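Local coordinates for succinate-semialdehyde dehydrogenase (Synechococcus sp., PDB 4ITA), which probably oxidises succinic semialdehyde to succinate with a nicotinamide cofactor, and is held here in complex with NADPH, at residues A[57-62]-A[172-177]; A[240-245]-A[398-403]. All coordinates share one frame; numbering follows the deposited sequence.

Interaction 1 of 2, residues A[57-62]-A[172-177]; sequences AAILER and LEAAGF
Ile59 and Ala175 mark the nearest approach of the two backbones, with 7.5 Å between Ile59 CA and Ala175 CA, where the end of helix 46-62 lies beside the last turn of helix 162-175. One side chain spans the gap. Ile59 sets CG1 beside its backbone N (chi1 -69°), and the extended second torsion (chi2 165°) carries CD1 outward to the other helix. This methyl does all the close touching. Ile59 CD1 meets the methyl of Ala174 CB at 3.8 Å and lies 3.7 Å from the backbone Ala175 N. Ala175 CB is a looser neighbour, 4.2 Å from Ile59 CD1. Gly176 leaves helical angles with a positive phi of 116°, in a Schellman motif, with Phe177 N bonded back to Leu172 O at 3.1 Å. Beyond the two segments, Asn55 ND2 of helix 46-62 hydrogen-bonds to Ala175 O, and Ile59 also packs on Ile171. The direct contact between the segments is therefore dispersive. The small alanines let the isoleucine methyl come close to the helix backbone, and a polar tie between these two helices lies next door at Asn55.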
ATOM      1  N   ALA A  57     -17.320 -11.305 -19.525  1.00  6.65           N
ATOM      2  CA  ALA A  57     -18.485 -10.425 -19.417  1.00  6.79           C
ATOM      3  C   ALA A  57     -19.686 -11.002 -20.155  1.00  7.18           C
ATOM      4  O   ALA A  57     -20.795 -11.024 -19.627  1.00  7.39           O
ATOM      5  CB  ALA A  57     -18.162  -9.032 -19.933  1.00  7.36           C
ATOM      6  N   ALA A  58     -19.470 -11.473 -21.383  1.00  7.03           N
ATOM      7  CA  ALA A  58     -20.570 -12.030 -22.176  1.00  7.18           C
ATOM      8  C   ALA A  58     -21.170 -13.284 -21.536  1.00  7.87           C
ATOM      9  O   ALA A  58     -22.386 -13.499 -21.593  1.00  8.44           O
ATOM     10  CB  ALA A  58     -20.121 -12.302 -23.609  1.00  8.31           C
ATOM     11  N   ILE A  59     -20.329 -14.112 -20.920  1.00  5.91           N
ATOM     12  CA  ILE A  59     -20.812 -15.286 -20.199  1.00  8.03           C
ATOM     13  C   ILE A  59     -21.693 -14.870 -19.016  1.00  7.46           C
ATOM     14  O   ILE A  59     -22.791 -15.400 -18.824  1.00  8.75           O
ATOM     15  CB  ILE A  59     -19.640 -16.169 -19.723  1.00  7.62           C
ATOM     16  CG1 ILE A  59     -18.953 -16.825 -20.926  1.00  7.08           C
ATOM     17  CG2 ILE A  59     -20.133 -17.227 -18.747  1.00  9.06           C
ATOM     18  CD1 ILE A  59     -17.584 -17.413 -20.622  1.00  8.62           C
ATOM     19  N   LEU A  60     -21.223 -13.907 -18.233  1.00  7.80           N
ATOM     20  CA  LEU A  60     -22.008 -13.377 -17.119  1.00  7.91           C
ATOM     21  C   LEU A  60     -23.330 -12.760 -17.578  1.00  9.22           C
ATOM     22  O   LEU A  60     -24.365 -12.928 -16.929  1.00 10.54           O
ATOM     23  CB  LEU A  60     -21.184 -12.335 -16.360  1.00  6.82           C
ATOM     24  CG  LEU A  60     -20.058 -12.900 -15.493  1.00  6.33           C
ATOM     25  CD1 LEU A  60     -18.995 -11.843 -15.264  1.00  7.06           C
ATOM     26  CD2 LEU A  60     -20.608 -13.395 -14.159  1.00  8.20           C
ATOM     27  N   GLU A  61     -23.291 -12.047 -18.701  1.00  7.51           N
ATOM     28  CA  GLU A  61     -24.481 -11.396 -19.256  1.00  8.95           C
ATOM     29  C   GLU A  61     -25.508 -12.389 -19.786  1.00 10.59           C
ATOM     30  O   GLU A  61     -26.717 -12.154 -19.704  1.00 13.09           O
ATOM     31  CB  GLU A  61     -24.082 -10.399 -20.349  1.00  9.33           C
ATOM     32  CG  GLU A  61     -23.382  -9.152 -19.805  1.00  9.30           C
ATOM     33  CD  GLU A  61     -22.445  -8.489 -20.815  1.00 11.71           C
ATOM     34  OE1 GLU A  61     -22.341  -8.966 -21.961  1.00 12.65           O
ATOM     35  OE2 GLU A  61     -21.801  -7.490 -20.447  1.00 12.45           O
ATOM     36  N   ARG A  62     -25.038 -13.506 -20.330  1.00  8.73           N
ATOM     37  CA  ARG A  62     -25.949 -14.502 -20.875  1.00 10.22           C
ATOM     38  C   ARG A  62     -26.625 -15.332 -19.787  1.00 11.02           C
ATOM     39  O   ARG A  62     -27.836 -15.578 -19.838  1.00 12.21           O
ATOM     40  CB  ARG A  62     -25.214 -15.438 -21.833  1.00 11.12           C
ATOM     41  CG  ARG A  62     -26.125 -16.506 -22.406  1.00 12.59           C
ATOM     42  CD  ARG A  62     -25.399 -17.448 -23.336  1.00 15.57           C
ATOM     43  NE  ARG A  62     -26.305 -18.492 -23.810  1.00 19.21           N
ATOM     44  CZ  ARG A  62     -25.972 -19.438 -24.682  1.00 18.92           C
ATOM     45  NH1 ARG A  62     -24.748 -19.477 -25.189  1.00 17.29           N
ATOM     46  NH2 ARG A  62     -26.868 -20.344 -25.046  1.00 22.81           N
ATOM     47  N   LEU A 172     -14.008 -18.062 -16.145  1.00  6.88           N
ATOM     48  CA  LEU A 172     -12.743 -17.571 -16.677  1.00  6.13           C
ATOM     49  C   LEU A 172     -12.067 -18.595 -17.600  1.00  6.27           C
ATOM     50  O   LEU A 172     -11.442 -18.216 -18.601  1.00  6.70           O
ATOM     51  CB  LEU A 172     -11.826 -17.092 -15.548  1.00  6.77           C
ATOM     52  CG  LEU A 172     -12.395 -15.895 -14.782  1.00  6.47           C
ATOM     53  CD1 LEU A 172     -11.560 -15.614 -13.544  1.00  8.56           C
ATOM     54  CD2 LEU A 172     -12.459 -14.655 -15.650  1.00  7.98           C
ATOM     55  N   GLU A 173     -12.224 -19.884 -17.295  1.00  6.13           N
ATOM     56  CA  GLU A 173     -11.757 -20.936 -18.197  1.00  5.72           C
ATOM     57  C   GLU A 173     -12.513 -20.893 -19.521  1.00  6.22           C
ATOM     58  O   GLU A 173     -11.905 -20.970 -20.599  1.00  6.48           O
ATOM     59  CB  GLU A 173     -11.913 -22.311 -17.537  1.00  6.82           C
ATOM     60  CG  GLU A 173     -11.335 -23.479 -18.347  1.00  8.60           C
ATOM     61  CD  GLU A 173     -12.134 -23.830 -19.594  1.00 12.87           C
ATOM     62  OE1 GLU A 173     -13.382 -23.886 -19.532  1.00 14.15           O
ATOM     63  OE2 GLU A 173     -11.504 -24.021 -20.657  1.00 13.96           O
ATOM     64  N   ALA A 174     -13.843 -20.826 -19.443  1.00  5.78           N
ATOM     65  CA  ALA A 174     -14.675 -20.802 -20.645  1.00  5.53           C
ATOM     66  C   ALA A 174     -14.392 -19.563 -21.478  1.00  6.36           C
ATOM     67  O   ALA A 174     -14.507 -19.603 -22.702  1.00  7.62           O
ATOM     68  CB  ALA A 174     -16.149 -20.879 -20.282  1.00  7.08           C
ATOM     69  N   ALA A 175     -14.009 -18.472 -20.820  1.00  5.95           N
ATOM     70  CA  ALA A 175     -13.710 -17.227 -21.515  1.00  6.99           C
ATOM     71  C   ALA A 175     -12.425 -17.310 -22.333  1.00  5.63           C
ATOM     72  O   ALA A 175     -12.239 -16.547 -23.289  1.00  6.66           O
ATOM     73  CB  ALA A 175     -13.614 -16.088 -20.526  1.00  7.07           C
ATOM     74  N   GLY A 176     -11.534 -18.223 -21.953  1.00  6.05           N
ATOM     75  CA  GLY A 176     -10.291 -18.418 -22.673  1.00  6.48           C
ATOM     76  C   GLY A 176      -9.024 -18.119 -21.902  1.00  6.31           C
ATOM     77  O   GLY A 176      -7.936 -18.273 -22.443  1.00  7.37           O
ATOM     78  N   PHE A 177      -9.137 -17.683 -20.649  1.00  5.69           N
ATOM     79  CA  PHE A 177      -7.927 -17.401 -19.872  1.00  5.41           C
ATOM     80  C   PHE A 177      -7.135 -18.687 -19.676  1.00  6.28           C
ATOM     81  O   PHE A 177      -7.699 -19.692 -19.245  1.00  6.59           O
ATOM     82  CB  PHE A 177      -8.261 -16.777 -18.513  1.00  5.58           C
ATOM     83  CG  PHE A 177      -8.680 -15.336 -18.592  1.00  4.98           C
ATOM     84  CD1 PHE A 177      -7.724 -14.333 -18.743  1.00  5.03           C
ATOM     85  CD2 PHE A 177     -10.021 -14.976 -18.502  1.00  6.04           C
ATOM     86  CE1 PHE A 177      -8.107 -13.005 -18.820  1.00  6.64           C
ATOM     87  CE2 PHE A 177     -10.408 -13.646 -18.565  1.00  6.34           C
ATOM     88  CZ  PHE A 177      -9.450 -12.666 -18.721  1.00  6.22           C
TER

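Interaction 2 of 2, residues A[240-245]-A[398-403]; sequences FPSADL and PAEQQR
Glu400 brings its carboxylate to the edge of the Phe240 ring, and this is the tight part of the contact. Glu400 OE2 lies in the ring plane, 3.5 Å from Phe240 CD2, where the slightly positive C-H edge probably suits it. The carboxylate and ring planes stand 76° apart. CG of Glu400 sits beside its own backbone N (chi1 -66°), and the extended chain beyond it spans the distance from helix 398-407 to the loop. The buried ring also meets Phe404 and His273 edge-to-face. The Ser242 side is looser and relies on water. Ser242 OG stays 4.3 Å from Glu400 OE1. A water accepts from Ser242 N at 3.0 Å and donates to Glu400 OE1 at 2.7 Å. Thr395 OG1 also hydrogen-bonds Glu400 OE1, and Ser242 OG hydrogen-bonds with Thr395 OG1 and Asn396 N. With an alanine at Glu400, the water and Thr395 OG1 would probably lose their carboxylate partner, and a gap would open beside the Phe240 edge. Phe240 to Ala243 form a type I beta turn. The arrangement belongs to an alpha/beta fold, consistent with an aldehyde dehydrogenase catalytic domain: the turn after strand 235-239 meets the first turn of the helix that follows strand 390-394, its parallel neighbour.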
ATOM      1  N   PHE A 240     -30.721  16.077   6.909  1.00  7.76           N
ATOM      2  CA  PHE A 240     -30.852  17.441   7.420  1.00  8.73           C
ATOM      3  C   PHE A 240     -32.136  18.131   6.927  1.00  9.91           C
ATOM      4  O   PHE A 240     -32.826  17.602   6.052  1.00 10.38           O
ATOM      5  CB  PHE A 240     -29.555  18.228   7.149  1.00  8.86           C
ATOM      6  CG  PHE A 240     -28.671  18.331   8.358  1.00  7.34           C
ATOM      7  CD1 PHE A 240     -28.446  17.213   9.153  1.00  7.76           C
ATOM      8  CD2 PHE A 240     -28.086  19.533   8.720  1.00  8.85           C
ATOM      9  CE1 PHE A 240     -27.653  17.291  10.276  1.00  9.11           C
ATOM     10  CE2 PHE A 240     -27.288  19.615   9.852  1.00 10.06           C
ATOM     11  CZ  PHE A 240     -27.073  18.496  10.633  1.00  9.79           C
ATOM     12  N   PRO A 241     -32.483  19.294   7.514  1.00  9.95           N
ATOM     13  CA  PRO A 241     -33.833  19.830   7.278  1.00 10.46           C
ATOM     14  C   PRO A 241     -34.195  20.190   5.832  1.00 10.63           C
ATOM     15  O   PRO A 241     -35.383  20.187   5.502  1.00 11.72           O
ATOM     16  CB  PRO A 241     -33.871  21.073   8.171  1.00 12.90           C
ATOM     17  CG  PRO A 241     -32.901  20.770   9.269  1.00 12.37           C
ATOM     18  CD  PRO A 241     -31.788  20.033   8.587  1.00  9.76           C
ATOM     19  N   SER A 242     -33.215  20.480   4.984  1.00  9.00           N
ATOM     20  CA  SER A 242     -33.515  20.830   3.599  1.00 11.21           C
ATOM     21  C   SER A 242     -33.564  19.618   2.676  1.00 10.50           C
ATOM     22  O   SER A 242     -33.731  19.760   1.468  1.00 12.17           O
ATOM     23  CB  SER A 242     -32.506  21.841   3.060  1.00 10.23           C
ATOM     24  OG  SER A 242     -31.201  21.288   3.007  1.00 11.50           O
ATOM     25  N   ALA A 243     -33.424  18.424   3.241  1.00 10.15           N
ATOM     26  CA  ALA A 243     -33.455  17.203   2.432  1.00 11.23           C
ATOM     27  C   ALA A 243     -34.829  16.907   1.832  1.00 12.70           C
ATOM     28  O   ALA A 243     -35.853  17.300   2.387  1.00 13.45           O
ATOM     29  CB  ALA A 243     -32.994  16.021   3.264  1.00 10.04           C
ATOM     30  N   ASP A 244     -34.837  16.208   0.697  1.00 12.63           N
ATOM     31  CA  ASP A 244     -36.052  15.580   0.184  1.00 13.94           C
ATOM     32  C   ASP A 244     -36.301  14.372   1.071  1.00 13.81           C
ATOM     33  O   ASP A 244     -35.698  13.311   0.877  1.00 13.55           O
ATOM     34  CB  ASP A 244     -35.865  15.139  -1.275  1.00 16.38           C
ATOM     35  CG  ASP A 244     -37.127  14.491  -1.887  1.00 22.66           C
ATOM     36  OD1 ASP A 244     -38.014  13.981  -1.160  1.00 18.60           O
ATOM     37  OD2 ASP A 244     -37.213  14.473  -3.133  1.00 25.50           O
ATOM     38  N   LEU A 245     -37.191  14.539   2.043  1.00 12.49           N
ATOM     39  CA  LEU A 245     -37.388  13.550   3.094  1.00 12.89           C
ATOM     40  C   LEU A 245     -37.893  12.222   2.553  1.00 13.22           C
ATOM     41  O   LEU A 245     -37.397  11.164   2.938  1.00 11.99           O
ATOM     42  CB  LEU A 245     -38.352  14.077   4.161  1.00 17.20           C
ATOM     43  CG  LEU A 245     -37.841  14.274   5.587  1.00 21.85           C
ATOM     44  CD1 LEU A 245     -36.430  14.857   5.621  1.00 15.89           C
ATOM     45  CD2 LEU A 245     -38.797  15.161   6.360  1.00 18.48           C
ATOM     46  N   PRO A 398     -25.844  24.360   0.001  1.00 11.80           N
ATOM     47  CA  PRO A 398     -24.493  24.148  -0.535  1.00 11.87           C
ATOM     48  C   PRO A 398     -23.397  24.186   0.530  1.00 11.24           C
ATOM     49  O   PRO A 398     -22.458  23.391   0.457  1.00 11.45           O
ATOM     50  CB  PRO A 398     -24.328  25.302  -1.533  1.00 14.78           C
ATOM     51  CG  PRO A 398     -25.737  25.651  -1.924  1.00 16.11           C
ATOM     52  CD  PRO A 398     -26.541  25.469  -0.673  1.00 12.89           C
ATOM     53  N   ALA A 399     -23.519  25.074   1.513  1.00 10.99           N
ATOM     54  CA  ALA A 399     -22.508  25.172   2.561  1.00 11.24           C
ATOM     55  C   ALA A 399     -22.462  23.907   3.421  1.00 10.08           C
ATOM     56  O   ALA A 399     -21.382  23.427   3.777  1.00 11.45           O
ATOM     57  CB  ALA A 399     -22.744  26.400   3.417  1.00 12.95           C
ATOM     58  N   GLU A 400     -23.633  23.372   3.756  1.00 10.00           N
ATOM     59  CA  GLU A 400     -23.693  22.102   4.472  1.00 10.08           C
ATOM     60  C   GLU A 400     -23.099  20.975   3.631  1.00  9.58           C
ATOM     61  O   GLU A 400     -22.345  20.154   4.146  1.00  8.60           O
ATOM     62  CB  GLU A 400     -25.131  21.755   4.875  1.00  9.36           C
ATOM     63  CG  GLU A 400     -25.725  22.709   5.890  1.00 11.69           C
ATOM     64  CD  GLU A 400     -27.102  22.286   6.372  1.00 12.15           C
ATOM     65  OE1 GLU A 400     -27.775  21.485   5.679  1.00 10.42           O
ATOM     66  OE2 GLU A 400     -27.513  22.756   7.456  1.00 11.78           O
ATOM     67  N   GLN A 401     -23.448  20.931   2.347  1.00  8.51           N
ATOM     68  CA  GLN A 401     -22.918  19.897   1.455  1.00  7.54           C
ATOM     69  C   GLN A 401     -21.396  19.886   1.479  1.00  9.21           C
ATOM     70  O   GLN A 401     -20.775  18.828   1.604  1.00 10.18           O
ATOM     71  CB  GLN A 401     -23.411  20.100   0.021  1.00 10.60           C
ATOM     72  CG  GLN A 401     -24.904  19.942  -0.144  1.00  8.69           C
ATOM     73  CD  GLN A 401     -25.374  20.266  -1.544  1.00 10.84           C
ATOM     74  OE1 GLN A 401     -24.697  20.985  -2.289  1.00 13.15           O
ATOM     75  NE2 GLN A 401     -26.547  19.760  -1.905  1.00 10.92           N
ATOM     76  N   GLN A 402     -20.796  21.067   1.379  1.00  9.31           N
ATOM     77  CA  GLN A 402     -19.340  21.158   1.367  1.00  9.98           C
ATOM     78  C   GLN A 402     -18.717  20.735   2.692  1.00  9.69           C
ATOM     79  O   GLN A 402     -17.691  20.052   2.708  1.00 10.58           O
ATOM     80  CB  GLN A 402     -18.882  22.554   0.944  1.00 12.47           C
ATOM     81  CG  GLN A 402     -19.146  22.846  -0.536  1.00 16.71           C
ATOM     82  CD  GLN A 402     -18.561  21.782  -1.468  1.00 20.73           C
ATOM     83  OE1 GLN A 402     -17.374  21.466  -1.395  1.00 20.27           O
ATOM     84  NE2 GLN A 402     -19.398  21.230  -2.347  1.00 20.73           N
ATOM     85  N   ARG A 403     -19.331  21.110   3.807  1.00  9.18           N
ATOM     86  CA  ARG A 403     -18.811  20.680   5.100  1.00  9.63           C
ATOM     87  C   ARG A 403     -18.900  19.164   5.274  1.00  8.93           C
ATOM     88  O   ARG A 403     -17.963  18.548   5.786  1.00  9.69           O
ATOM     89  CB  ARG A 403     -19.492  21.412   6.257  1.00 13.06           C
ATOM     90  CG  ARG A 403     -19.019  22.854   6.419  1.00 15.01           C
ATOM     91  CD  ARG A 403     -19.278  23.377   7.828  1.00 17.99           C
ATOM     92  NE  ARG A 403     -18.593  22.587   8.850  1.00 17.74           N
ATOM     93  CZ  ARG A 403     -18.924  22.578  10.139  1.00 18.90           C
ATOM     94  NH1 ARG A 403     -19.941  23.311  10.569  1.00 18.86           N
ATOM     95  NH2 ARG A 403     -18.248  21.826  10.997  1.00 18.40           N
TER
HETATM   96  O   HOH W   1     -30.468  21.507   5.615  1.00 11.42           O

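How the interactions relate
The two contacts lie far apart in one chain, with centres about 44 Å apart and nearest atoms about 32 Å apart, and they share no helix or strand. Both are small and partly buried, so neither is wholly core or wholly surface. Interaction 1 joins two helices, 46-62 and 162-175, and is apolar. Interaction 2 joins a loop to helix 398-407 beside the seven-stranded sheet, and combines an aromatic edge with a carboxylate and a bridging water. Here two helix sides meet through methyl groups, while the turn and helix start bring a backbone N-H and a carboxylate together through water. Near interaction 2, Gln401 also packs on Leu455 of the second subunit.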